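Local structure of Cfl (Pectobacterium brasiliense, 7A9J) at residues V364-N369 with V410-N415; K65-K70 with K145-D150; S255-S260 with T274-I279; A452-S457 with K505-N510. The protein probably activates carboxylic acids such as coronafacic acid with ATP and joins them to an acceptor, as an amide ligase of the ATP-dependent AMP-binding enzyme family. The protein carries 1 engineered substitution. One frame throughout, in Å; residues are numbered along the deposited sequence.

Contact 1 (V364-N369 with V410-N415); sequences VEIKIN and VRQENN
V410 opens the second segment by pressing one of its two methyls on I368. CG2 does the touching: chi1 of -64° sets CG1 anti to the carbonyl carbon of V410, leaving CG2 between the backbone N and that carbon, 3.8 Å from I368 CG1 and 3.9 Å from I368 CD1. The other branch of the isoleucine, CG2, passes 4.0 Å from V410 O, so I368 straddles both side chain and backbone of the valine. R411 turns to the reverse side of its strand, where NH1 is hydrogen-bonded to N375. Q412 faces the first segment again. Its chain is stretched out, CG anti to the backbone N, and works at two points along its length: CB packs 3.7 Å from I368 CD1, while OE1 is carried to 3.5 Å from I366 CD1. The meeting is therefore apolar near V410 and ends in a contact between a methyl and an amide oxygen. Beyond it, N415 bonds through its O to W359 NE1. The axes of 365-368 and 410-412 run at 113° to each other, 8.5 Å apart; they meet through side chains and one carbonyl oxygen, V410 O, with no backbone pairing between them. Strand 376-381 pairs antiparallel with both, and L418 of strand 418-423 touches I366 and Q412, in a part of the fold that probably corresponds to the small beta-barrel subdomain of this enzyme family.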
loop_
_atom_site.group_PDB
_atom_site.type_symbol
_atom_site.label_atom_id
_atom_site.label_comp_id
_atom_site.label_asym_id
_atom_site.label_seq_id
_atom_site.Cartn_x
_atom_site.Cartn_y
_atom_site.Cartn_z
ATOM N N VAL A 364 1.722 0.260 -18.834
ATOM C CA VAL A 364 2.805 0.893 -18.094
ATOM C C VAL A 364 4.063 0.897 -18.967
ATOM O O VAL A 364 4.406 -0.115 -19.605
ATOM C CB VAL A 364 3.037 0.156 -16.756
ATOM C CG1 VAL A 364 4.272 0.688 -16.004
ATOM C CG2 VAL A 364 1.796 0.305 -15.846
ATOM N N GLU A 365 4.709 2.059 -19.064
ATOM C CA GLU A 365 5.963 2.189 -19.802
ATOM C C GLU A 365 7.101 2.348 -18.822
ATOM O O GLU A 365 6.966 3.077 -17.840
ATOM C CB GLU A 365 5.935 3.415 -20.722
ATOM C CG GLU A 365 4.652 3.551 -21.574
ATOM C CD GLU A 365 4.545 4.960 -22.128
ATOM O OE1 GLU A 365 5.322 5.269 -23.070
ATOM O OE2 GLU A 365 3.763 5.768 -21.584
ATOM N N ILE A 366 8.239 1.705 -19.098
ATOM C CA ILE A 366 9.363 1.902 -18.190
ATOM C C ILE A 366 10.558 2.301 -19.011
ATOM O O ILE A 366 10.639 2.002 -20.209
ATOM C CB ILE A 366 9.697 0.663 -17.322
ATOM C CG1 ILE A 366 10.158 -0.503 -18.175
ATOM C CG2 ILE A 366 8.487 0.242 -16.400
ATOM C CD1 ILE A 366 11.166 -1.288 -17.465
ATOM N N LYS A 367 11.468 3.028 -18.365
ATOM C CA LYS A 367 12.767 3.305 -18.928
ATOM C C LYS A 367 13.789 3.061 -17.833
ATOM O O LYS A 367 13.554 3.374 -16.660
ATOM C CB LYS A 367 12.848 4.746 -19.481
ATOM C CG LYS A 367 14.247 5.296 -19.662
ATOM C CD LYS A 367 14.233 6.560 -20.525
ATOM C CE LYS A 367 13.107 7.507 -20.094
ATOM N NZ LYS A 367 13.195 8.804 -20.835
ATOM N N ILE A 368 14.905 2.469 -18.201
ATOM C CA ILE A 368 15.977 2.212 -17.258
ATOM C C ILE A 368 17.125 3.103 -17.660
ATOM O O ILE A 368 17.622 3.042 -18.793
ATOM C CB ILE A 368 16.366 0.730 -17.235
ATOM C CG1 ILE A 368 15.131 -0.086 -16.804
ATOM C CG2 ILE A 368 17.533 0.513 -16.301
ATOM C CD1 ILE A 368 15.212 -1.538 -17.109
ATOM N N ASN A 369 17.514 3.967 -16.745
ATOM C CA ASN A 369 18.444 5.031 -17.084
ATOM C C ASN A 369 19.748 4.434 -17.575
ATOM O O ASN A 369 20.279 3.527 -16.943
ATOM C CB ASN A 369 18.633 5.888 -15.842
ATOM C CG ASN A 369 18.551 7.333 -16.151
ATOM O OD1 ASN A 369 17.502 7.969 -16.007
ATOM N ND2 ASN A 369 19.649 7.865 -16.626
ATOM N N VAL A 410 17.294 -1.128 -11.130
ATOM C CA VAL A 410 16.753 -2.389 -11.641
ATOM C C VAL A 410 17.599 -2.851 -12.826
ATOM O O VAL A 410 18.436 -2.122 -13.383
ATOM C CB VAL A 410 15.282 -2.305 -12.096
ATOM C CG1 VAL A 410 14.333 -1.984 -10.921
ATOM C CG2 VAL A 410 15.161 -1.290 -13.251
ATOM N N ARG A 411 17.337 -4.097 -13.224
ATOM C CA ARG A 411 17.823 -4.658 -14.461
ATOM C C ARG A 411 16.663 -5.435 -15.033
ATOM O O ARG A 411 15.945 -6.089 -14.280
ATOM C CB ARG A 411 19.016 -5.611 -14.248
ATOM C CG ARG A 411 19.397 -6.330 -15.495
ATOM C CD ARG A 411 20.619 -7.203 -15.257
ATOM N NE ARG A 411 20.376 -8.268 -14.270
ATOM C CZ ARG A 411 20.963 -8.292 -13.069
ATOM N NH1 ARG A 411 21.776 -7.308 -12.692
ATOM N NH2 ARG A 411 20.751 -9.310 -12.252
ATOM N N GLN A 412 16.434 -5.333 -16.336
ATOM C CA GLN A 412 15.264 -5.992 -16.898
ATOM C C GLN A 412 15.745 -7.276 -17.563
ATOM O O GLN A 412 16.676 -7.253 -18.347
ATOM C CB GLN A 412 14.562 -5.081 -17.886
ATOM C CG GLN A 412 13.248 -5.614 -18.446
ATOM C CD GLN A 412 12.902 -4.761 -19.635
ATOM O OE1 GLN A 412 12.019 -3.939 -19.566
ATOM N NE2 GLN A 412 13.687 -4.885 -20.707
ATOM N N GLU A 413 15.121 -8.397 -17.214
ATOM C CA GLU A 413 15.526 -9.674 -17.806
ATOM C C GLU A 413 14.837 -9.845 -19.160
ATOM O O GLU A 413 13.912 -9.097 -19.536
ATOM C CB GLU A 413 15.130 -10.844 -16.879
ATOM C CG GLU A 413 15.760 -10.768 -15.464
ATOM C CD GLU A 413 16.899 -11.745 -15.288
ATOM O OE1 GLU A 413 16.729 -12.669 -14.463
ATOM O OE2 GLU A 413 17.942 -11.612 -15.981
ATOM N N ASN A 414 15.254 -10.899 -19.851
ATOM C CA ASN A 414 14.715 -11.221 -21.162
ATOM C C ASN A 414 13.216 -11.394 -21.164
ATOM O O ASN A 414 12.556 -10.989 -22.115
ATOM C CB ASN A 414 15.401 -12.474 -21.661
ATOM C CG ASN A 414 16.836 -12.170 -22.132
ATOM O OD1 ASN A 414 17.096 -11.058 -22.621
ATOM N ND2 ASN A 414 17.766 -13.111 -21.946
ATOM N N ASN A 415 12.630 -11.859 -20.063
ATOM C CA ASN A 415 11.208 -12.085 -20.057
ATOM C C ASN A 415 10.434 -10.871 -19.510
ATOM O O ASN A 415 9.259 -10.969 -19.180
ATOM C CB ASN A 415 10.957 -13.342 -19.253
ATOM C CG ASN A 415 11.303 -13.178 -17.800
ATOM O OD1 ASN A 415 11.800 -12.139 -17.388
ATOM N ND2 ASN A 415 11.025 -14.204 -17.003
#

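Contact 2 (K65-K70 with K145-D150); sequences KSANIK and KIWVID
The methyl of A67 meets the indole of W147 in the plane of the ring, at its edge and not over a face. A67 CB lies 3.4 Å from W147 CZ2, a close approach for two carbons, and 3.8 Å from CH2 of the same ring. I69 comes to that edge too, its CG1 4.1 Å from W147 CH2. One face of the indole is taken by K145, two residues earlier on the same strand and on the same side, whose CB sits 3.3 Å above the plane near the rim. The lysine chain bends at its second torsion (chi2 -72°), which curls the aliphatic part round A67: CG, CD and CE all pass near the alanine methyl, and CE reaches 3.7 Å from A67 O. A67 is placed by the end of helix 50-66, which closes in a Schellman motif with N68 at positive phi; N68 OD1 in turn accepts a 2.8 Å bond from K70 NZ. The contact thus sets the turn that follows this helix against strand 145-148 of the five-stranded parallel sheet. A122 of the adjacent strand 122-125 touches both I69 and W147, and I166 of helix 163-166 also packs on the indole.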
loop_
_atom_site.group_PDB
_atom_site.type_symbol
_atom_site.label_atom_id
_atom_site.label_comp_id
_atom_site.label_asym_id
_atom_site.label_seq_id
_atom_site.Cartn_x
_atom_site.Cartn_y
_atom_site.Cartn_z
ATOM N N LYS A 65 -26.885 16.169 -2.076
ATOM C CA LYS A 65 -27.449 17.201 -2.939
ATOM C C LYS A 65 -28.505 18.002 -2.201
ATOM O O LYS A 65 -28.601 19.225 -2.398
ATOM C CB LYS A 65 -27.995 16.570 -4.230
ATOM C CG LYS A 65 -26.817 16.078 -5.116
ATOM C CD LYS A 65 -27.105 16.030 -6.637
ATOM C CE LYS A 65 -27.658 14.687 -7.080
ATOM N NZ LYS A 65 -28.313 14.798 -8.431
ATOM N N SER A 66 -29.279 17.354 -1.325
ATOM C CA SER A 66 -30.280 18.107 -0.567
ATOM C C SER A 66 -29.645 19.117 0.379
ATOM O O SER A 66 -30.271 20.135 0.710
ATOM C CB SER A 66 -31.173 17.162 0.204
ATOM O OG SER A 66 -32.059 16.567 -0.718
ATOM N N ALA A 67 -28.422 18.837 0.823
ATOM C CA ALA A 67 -27.634 19.730 1.653
ATOM C C ALA A 67 -26.794 20.684 0.832
ATOM O O ALA A 67 -25.862 21.280 1.368
ATOM C CB ALA A 67 -26.728 18.927 2.587
ATOM N N ASN A 68 -27.090 20.824 -0.460
ATOM C CA ASN A 68 -26.500 21.834 -1.327
ATOM C C ASN A 68 -25.055 21.504 -1.713
ATOM O O ASN A 68 -24.301 22.394 -2.130
ATOM C CB ASN A 68 -26.576 23.225 -0.689
ATOM C CG ASN A 68 -26.395 24.326 -1.695
ATOM O OD1 ASN A 68 -26.708 24.143 -2.875
ATOM N ND2 ASN A 68 -25.859 25.468 -1.256
ATOM N N ILE A 69 -24.644 20.249 -1.564
ATOM C CA ILE A 69 -23.392 19.777 -2.151
ATOM C C ILE A 69 -23.605 19.597 -3.651
ATOM O O ILE A 69 -24.654 19.099 -4.096
ATOM C CB ILE A 69 -22.926 18.482 -1.479
ATOM C CG1 ILE A 69 -22.707 18.748 0.015
ATOM C CG2 ILE A 69 -21.619 18.036 -2.074
ATOM C CD1 ILE A 69 -21.928 20.032 0.315
ATOM N N LYS A 70 -22.654 20.090 -4.440
ATOM C CA LYS A 70 -22.774 20.169 -5.890
ATOM C C LYS A 70 -21.550 19.516 -6.499
ATOM O O LYS A 70 -20.540 19.350 -5.825
ATOM C CB LYS A 70 -22.853 21.622 -6.389
ATOM C CG LYS A 70 -23.876 22.476 -5.651
ATOM C CD LYS A 70 -24.115 23.811 -6.350
ATOM C CE LYS A 70 -25.277 24.579 -5.699
ATOM N NZ LYS A 70 -26.544 23.776 -5.651
ATOM N N LYS A 145 -21.171 21.745 5.924
ATOM C CA LYS A 145 -21.782 20.554 6.487
ATOM C C LYS A 145 -20.700 19.652 7.051
ATOM O O LYS A 145 -19.710 19.361 6.374
ATOM C CB LYS A 145 -22.549 19.761 5.423
ATOM C CG LYS A 145 -23.615 20.602 4.719
ATOM C CD LYS A 145 -24.752 20.850 5.624
ATOM C CE LYS A 145 -25.666 21.970 5.041
ATOM N NZ LYS A 145 -26.935 22.140 5.785
ATOM N N ILE A 146 -20.941 19.170 8.257
ATOM C CA ILE A 146 -20.113 18.188 8.946
ATOM C C ILE A 146 -21.077 17.073 9.356
ATOM O O ILE A 146 -21.895 17.288 10.240
ATOM C CB ILE A 146 -19.456 18.812 10.199
ATOM C CG1 ILE A 146 -18.594 20.013 9.802
ATOM C CG2 ILE A 146 -18.681 17.759 11.018
ATOM C CD1 ILE A 146 -18.128 20.849 10.989
ATOM N N TRP A 147 -20.933 15.882 8.791
ATOM C CA TRP A 147 -21.736 14.733 9.190
ATOM C C TRP A 147 -20.860 13.714 9.911
ATOM O O TRP A 147 -19.723 13.446 9.476
ATOM C CB TRP A 147 -22.370 14.052 7.974
ATOM C CG TRP A 147 -23.439 14.834 7.206
ATOM C CD1 TRP A 147 -24.781 14.904 7.493
ATOM C CD2 TRP A 147 -23.254 15.571 5.984
ATOM N NE1 TRP A 147 -25.440 15.673 6.545
ATOM C CE2 TRP A 147 -24.531 16.071 5.599
ATOM C CE3 TRP A 147 -22.146 15.861 5.186
ATOM C CZ2 TRP A 147 -24.711 16.860 4.474
ATOM C CZ3 TRP A 147 -22.315 16.617 4.057
ATOM C CH2 TRP A 147 -23.617 17.101 3.696
ATOM N N VAL A 148 -21.380 13.157 11.001
ATOM C CA VAL A 148 -20.617 12.287 11.908
ATOM C C VAL A 148 -21.484 11.068 12.213
ATOM O O VAL A 148 -22.619 11.210 12.711
ATOM C CB VAL A 148 -20.256 12.994 13.215
ATOM C CG1 VAL A 148 -19.496 12.045 14.174
ATOM C CG2 VAL A 148 -19.525 14.284 12.942
ATOM N N ILE A 149 -20.953 9.886 11.931
ATOM C CA ILE A 149 -21.636 8.661 12.328
ATOM C C ILE A 149 -21.598 8.558 13.837
ATOM O O ILE A 149 -20.530 8.700 14.459
ATOM C CB ILE A 149 -20.946 7.447 11.679
ATOM C CG1 ILE A 149 -20.966 7.585 10.161
ATOM C CG2 ILE A 149 -21.620 6.153 12.163
ATOM C CD1 ILE A 149 -20.182 6.444 9.423
ATOM N N ASP A 150 -22.777 8.358 14.448
ATOM C CA ASP A 150 -22.925 8.254 15.895
ATOM C C ASP A 150 -22.540 9.546 16.613
ATOM O O ASP A 150 -22.137 9.495 17.779
ATOM C CB ASP A 150 -22.105 7.110 16.501
ATOM C CG ASP A 150 -22.402 5.767 15.883
ATOM O OD1 ASP A 150 -21.444 5.134 15.375
ATOM O OD2 ASP A 150 -23.566 5.328 15.968
#

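Contact 3 (S255-S260 with T274-I279); sequences SVLLLS and TQPAWI
L257 drives one methyl into the corner between T274 and P276. That methyl, CD2, lies 3.4 Å from T274 OG1 and 3.6 Å from T274 CB, and is more loosely set against P276 CB at 4.2 Å. CD1, the second branch, reaches T274 CG2 at 4.1 Å, so the leucine fork covers both arms of the threonine while the two side chains meet at about a right angle. CG of L257 is anti to its backbone N (chi1 171°), which extends the fork from the strand to the end of helix 267-274. Around this first shell, T274 OG1 is tied back to T270 O one helical turn earlier. Q275 then leaves the helix with positive phi, and the chain turns through P276 toward strand 278-281. Strand 255-257 is itself held on two flanks, by backbone bonds from L257 to I231 and from V256 to A40 and K42. L232, on strand 230-233, touches both P276 and L259. The same two segments send V256 and W278 onto helix 240-251, which carries P240, W241 and L244 of the pocket that holds the bound 6-ethyl-indenone carboxylic acid. Chemically, the threonine oxygen borders a leucine methyl probably at little cost, since the hydroxyl is already hydrogen-bonded to T270 O; what passes between the segments is purely van der Waals packing.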
loop_
_atom_site.group_PDB
_atom_site.type_symbol
_atom_site.label_atom_id
_atom_site.label_comp_id
_atom_site.label_asym_id
_atom_site.label_seq_id
_atom_site.Cartn_x
_atom_site.Cartn_y
_atom_site.Cartn_z
ATOM N N SER A 255 -16.761 -10.040 -3.198
ATOM C CA SER A 255 -17.108 -9.297 -2.001
ATOM C C SER A 255 -15.835 -8.753 -1.385
ATOM O O SER A 255 -14.733 -9.232 -1.657
ATOM C CB SER A 255 -17.859 -10.136 -0.964
ATOM O OG SER A 255 -17.043 -11.203 -0.523
ATOM N N VAL A 256 -15.995 -7.731 -0.557
ATOM C CA VAL A 256 -14.884 -7.112 0.152
ATOM C C VAL A 256 -15.129 -7.318 1.640
ATOM O O VAL A 256 -16.220 -7.022 2.156
ATOM C CB VAL A 256 -14.761 -5.611 -0.175
ATOM C CG1 VAL A 256 -13.695 -4.917 0.728
ATOM C CG2 VAL A 256 -14.468 -5.405 -1.667
ATOM N N LEU A 257 -14.121 -7.814 2.326
ATOM C CA LEU A 257 -14.144 -8.014 3.773
ATOM C C LEU A 257 -13.511 -6.817 4.432
ATOM O O LEU A 257 -12.363 -6.489 4.114
ATOM C CB LEU A 257 -13.376 -9.283 4.154
ATOM C CG LEU A 257 -13.147 -9.504 5.658
ATOM C CD1 LEU A 257 -14.487 -9.768 6.424
ATOM C CD2 LEU A 257 -12.161 -10.732 5.795
ATOM N N LEU A 258 -14.259 -6.152 5.324
ATOM C CA LEU A 258 -13.740 -5.030 6.092
ATOM C C LEU A 258 -13.481 -5.416 7.540
ATOM O O LEU A 258 -14.350 -5.959 8.222
ATOM C CB LEU A 258 -14.697 -3.836 6.056
ATOM C CG LEU A 258 -14.863 -3.228 4.662
ATOM C CD1 LEU A 258 -15.808 -1.985 4.817
ATOM C CD2 LEU A 258 -13.539 -2.759 4.048
ATOM N N LEU A 259 -12.260 -5.107 8.013
ATOM C CA LEU A 259 -11.873 -5.362 9.395
ATOM C C LEU A 259 -11.616 -4.076 10.176
ATOM O O LEU A 259 -11.039 -3.117 9.658
ATOM C CB LEU A 259 -10.587 -6.193 9.407
ATOM C CG LEU A 259 -10.683 -7.504 8.629
ATOM C CD1 LEU A 259 -9.317 -8.252 8.752
ATOM C CD2 LEU A 259 -11.844 -8.343 9.195
ATOM N N SER A 260 -11.914 -4.133 11.459
ATOM C CA SER A 260 -11.638 -3.071 12.404
ATOM C C SER A 260 -10.200 -3.194 12.902
ATOM O O SER A 260 -9.544 -4.203 12.687
ATOM C CB SER A 260 -12.601 -3.157 13.561
ATOM O OG SER A 260 -12.213 -4.203 14.437
ATOM N N THR A 274 -12.794 -15.681 9.087
ATOM C CA THR A 274 -13.369 -15.056 7.915
ATOM C C THR A 274 -12.891 -15.662 6.608
ATOM O O THR A 274 -13.601 -15.547 5.609
ATOM C CB THR A 274 -13.053 -13.564 7.892
ATOM O OG1 THR A 274 -11.624 -13.400 7.915
ATOM C CG2 THR A 274 -13.697 -12.839 9.061
ATOM N N GLN A 275 -11.736 -16.323 6.609
ATOM C CA GLN A 275 -11.218 -17.048 5.454
ATOM C C GLN A 275 -11.312 -16.320 4.114
ATOM O O GLN A 275 -11.906 -16.836 3.164
ATOM C CB GLN A 275 -11.920 -18.398 5.362
ATOM C CG GLN A 275 -11.618 -19.254 6.538
ATOM C CD GLN A 275 -12.143 -20.653 6.346
ATOM O OE1 GLN A 275 -13.348 -20.864 6.340
ATOM N NE2 GLN A 275 -11.237 -21.613 6.158
ATOM N N PRO A 276 -10.723 -15.132 4.000
ATOM C CA PRO A 276 -10.746 -14.435 2.720
ATOM C C PRO A 276 -9.942 -15.211 1.669
ATOM O O PRO A 276 -9.057 -16.016 1.982
ATOM C CB PRO A 276 -10.092 -13.087 3.038
ATOM C CG PRO A 276 -9.185 -13.393 4.208
ATOM C CD PRO A 276 -9.913 -14.414 5.012
ATOM N N ALA A 277 -10.283 -14.983 0.409
ATOM C CA ALA A 277 -9.599 -15.638 -0.704
ATOM C C ALA A 277 -8.351 -14.883 -1.122
ATOM O O ALA A 277 -7.489 -15.467 -1.800
ATOM C CB ALA A 277 -10.515 -15.737 -1.931
ATOM N N TRP A 278 -8.241 -13.609 -0.731
ATOM C CA TRP A 278 -7.196 -12.731 -1.240
ATOM C C TRP A 278 -6.945 -11.692 -0.169
ATOM O O TRP A 278 -7.912 -11.154 0.397
ATOM C CB TRP A 278 -7.662 -12.099 -2.548
ATOM C CG TRP A 278 -6.628 -11.255 -3.283
ATOM C CD1 TRP A 278 -5.874 -11.656 -4.345
ATOM C CD2 TRP A 278 -6.396 -9.869 -3.116
ATOM N NE1 TRP A 278 -5.156 -10.594 -4.833
ATOM C CE2 TRP A 278 -5.445 -9.486 -4.074
ATOM C CE3 TRP A 278 -6.888 -8.904 -2.199
ATOM C CZ2 TRP A 278 -4.972 -8.178 -4.196
ATOM C CZ3 TRP A 278 -6.404 -7.589 -2.298
ATOM C CH2 TRP A 278 -5.471 -7.230 -3.310
ATOM N N ILE A 279 -5.666 -11.428 0.142
ATOM C CA ILE A 279 -5.319 -10.512 1.219
ATOM C C ILE A 279 -4.237 -9.582 0.678
ATOM O O ILE A 279 -3.136 -10.047 0.321
ATOM C CB ILE A 279 -4.757 -11.252 2.443
ATOM C CG1 ILE A 279 -5.746 -12.327 2.922
ATOM C CG2 ILE A 279 -4.416 -10.255 3.539
ATOM C CD1 ILE A 279 -5.170 -13.143 4.099
#

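Contact 4 (A452-S457 with K505-N510); sequences ASVVFS and KEIPVN
The flat group in this contact is the peptide joining A452 to S453, and the terminal methyl of I507 lies over one of its faces. I507 CD1 is 3.8 Å from S453 N and 4.0 Å from A452 C, above the plane of the peptide and displaced toward S453, whose CA is 3.9 Å from the same methyl. No aromatic ring enters the meeting; the rest is aliphatic. A452 CB approaches I507 CD1 at 4.2 Å, and V454 takes the branch: its CG2 stands 4.0 Å from I507 CG2. The isoleucine therefore bridges two residues that point to the same side of the strand, with CD1 toward A452 and S453 and CG2 toward V454. Its side chain is set by chi1 of -71°, which puts CG1 beside the backbone N and leaves CG2 anti to that atom. S453 directs its own side chain to the other side of the strand, where OG is hydrogen-bonded to L470 O. Q472 ties the two segments together indirectly, since its backbone pairs with A452 while its OE1 bonds to the backbone N of I507. Past I507 the loop loses order at V509 and N510, and the residues that follow are not modelled. In the C-terminal domain, I507 packs on the A452-V454 part of edge strand 450-460, next to helix 517-522, whose R517 and L520 also touch V454; helix 437-445 receives V455, and strand 464-473 pairs antiparallel with 450-460 as its neighbour within the sheet.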
loop_
_atom_site.group_PDB
_atom_site.type_symbol
_atom_site.label_atom_id
_atom_site.label_comp_id
_atom_site.label_asym_id
_atom_site.label_seq_id
_atom_site.Cartn_x
_atom_site.Cartn_y
_atom_site.Cartn_z
ATOM N N ALA A 452 19.632 -13.772 9.352
ATOM C CA ALA A 452 19.345 -12.468 8.791
ATOM C C ALA A 452 20.676 -11.777 8.580
ATOM O O ALA A 452 21.707 -12.188 9.120
ATOM C CB ALA A 452 18.444 -11.631 9.698
ATOM N N SER A 453 20.641 -10.729 7.779
ATOM C CA SER A 453 21.877 -10.055 7.439
ATOM C C SER A 453 21.533 -8.681 6.901
ATOM O O SER A 453 20.479 -8.496 6.287
ATOM C CB SER A 453 22.667 -10.867 6.406
ATOM O OG SER A 453 23.743 -10.082 5.937
ATOM N N VAL A 454 22.407 -7.709 7.156
ATOM C CA VAL A 454 22.318 -6.392 6.540
ATOM C C VAL A 454 23.730 -6.028 6.065
ATOM O O VAL A 454 24.700 -6.188 6.823
ATOM C CB VAL A 454 21.802 -5.315 7.518
ATOM C CG1 VAL A 454 21.806 -3.954 6.853
ATOM C CG2 VAL A 454 20.366 -5.612 7.989
ATOM N N VAL A 455 23.848 -5.550 4.815
ATOM C CA VAL A 455 25.146 -5.197 4.220
ATOM C C VAL A 455 25.188 -3.689 3.991
ATOM O O VAL A 455 24.203 -3.097 3.552
ATOM C CB VAL A 455 25.389 -5.980 2.910
ATOM C CG1 VAL A 455 26.638 -5.469 2.155
ATOM C CG2 VAL A 455 25.505 -7.468 3.180
ATOM N N PHE A 456 26.319 -3.053 4.323
ATOM C CA PHE A 456 26.465 -1.617 4.136
ATOM C C PHE A 456 27.956 -1.325 3.961
ATOM O O PHE A 456 28.797 -2.220 4.046
ATOM C CB PHE A 456 25.949 -0.803 5.328
ATOM C CG PHE A 456 26.570 -1.201 6.684
ATOM C CD1 PHE A 456 26.008 -2.215 7.441
ATOM C CD2 PHE A 456 27.709 -0.520 7.216
ATOM C CE1 PHE A 456 26.543 -2.592 8.656
ATOM C CE2 PHE A 456 28.237 -0.886 8.492
ATOM C CZ PHE A 456 27.667 -1.914 9.192
ATOM N N SER A 457 28.276 -0.081 3.682
ATOM C CA SER A 457 29.692 0.242 3.597
ATOM C C SER A 457 30.064 1.329 4.590
ATOM O O SER A 457 29.209 2.058 5.103
ATOM C CB SER A 457 30.094 0.677 2.162
ATOM O OG SER A 457 29.532 1.957 1.865
ATOM N N LYS A 505 23.339 -11.344 17.381
ATOM C CA LYS A 505 22.201 -12.254 17.293
ATOM C C LYS A 505 20.865 -11.534 17.319
ATOM O O LYS A 505 19.821 -12.189 17.283
ATOM C CB LYS A 505 22.285 -13.333 18.371
ATOM C CG LYS A 505 23.366 -14.353 18.010
ATOM C CD LYS A 505 23.348 -15.630 18.824
ATOM C CE LYS A 505 24.478 -16.529 18.345
ATOM N NZ LYS A 505 25.707 -15.718 18.049
ATOM N N GLU A 506 20.877 -10.206 17.311
ATOM C CA GLU A 506 19.676 -9.423 17.047
ATOM C C GLU A 506 20.084 -8.190 16.260
ATOM O O GLU A 506 20.887 -7.388 16.744
ATOM C CB GLU A 506 18.982 -9.030 18.343
ATOM C CG GLU A 506 17.740 -8.217 18.147
ATOM C CD GLU A 506 17.164 -7.742 19.463
ATOM O OE1 GLU A 506 17.896 -7.773 20.479
ATOM O OE2 GLU A 506 15.979 -7.342 19.482
ATOM N N ILE A 507 19.551 -8.036 15.054
ATOM C CA ILE A 507 19.877 -6.864 14.248
ATOM C C ILE A 507 18.934 -5.731 14.634
ATOM O O ILE A 507 17.717 -5.932 14.658
ATOM C CB ILE A 507 19.805 -7.190 12.748
ATOM C CG1 ILE A 507 20.976 -8.087 12.365
ATOM C CG2 ILE A 507 19.766 -5.905 11.905
ATOM C CD1 ILE A 507 20.952 -8.539 10.930
ATOM N N PRO A 508 19.440 -4.537 14.945
ATOM C CA PRO A 508 18.552 -3.438 15.375
ATOM C C PRO A 508 17.508 -3.018 14.340
ATOM O O PRO A 508 17.856 -2.411 13.322
ATOM C CB PRO A 508 19.531 -2.284 15.655
ATOM C CG PRO A 508 20.890 -2.938 15.816
ATOM C CD PRO A 508 20.869 -4.162 14.958
ATOM N N VAL A 509 16.226 -3.314 14.587
ATOM C CA VAL A 509 15.131 -2.813 13.750
ATOM C C VAL A 509 14.255 -1.897 14.603
ATOM O O VAL A 509 14.579 -1.626 15.765
ATOM C CB VAL A 509 14.300 -3.957 13.127
ATOM C CG1 VAL A 509 13.651 -3.511 11.806
ATOM C CG2 VAL A 509 15.149 -5.204 12.910
ATOM N N ASN A 510 13.148 -1.411 14.038
ATOM C CA ASN A 510 12.181 -0.597 14.784
ATOM C C ASN A 510 10.757 -0.831 14.293
ATOM O O ASN A 510 9.791 -0.561 15.011
ATOM C CB ASN A 510 12.525 0.890 14.678
ATOM C CG ASN A 510 13.690 1.287 15.564
ATOM O OD1 ASN A 510 13.766 0.885 16.729
ATOM N ND2 ASN A 510 14.604 2.082 15.018
#

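Contact 3 is the buried one, where a leucine fork fills the joint between a strand and a helix end; contacts 1, 2 and 4 are each partly buried. Contacts 2 and 3 both belong to the AMP-binding part of the chain, yet their strands lie in separate beta-sheets, with about 11 Å between nearest atoms. Contacts 1 and 2 lie on opposite sides of the chain's centre, and contact 4 belongs to the C-terminal domain. All four rely on van der Waals packing. Contact 1 is mostly aliphatic, with an amide oxygen at its margin, whereas contact 2 is built round an aromatic edge and contact 4 round a peptide face.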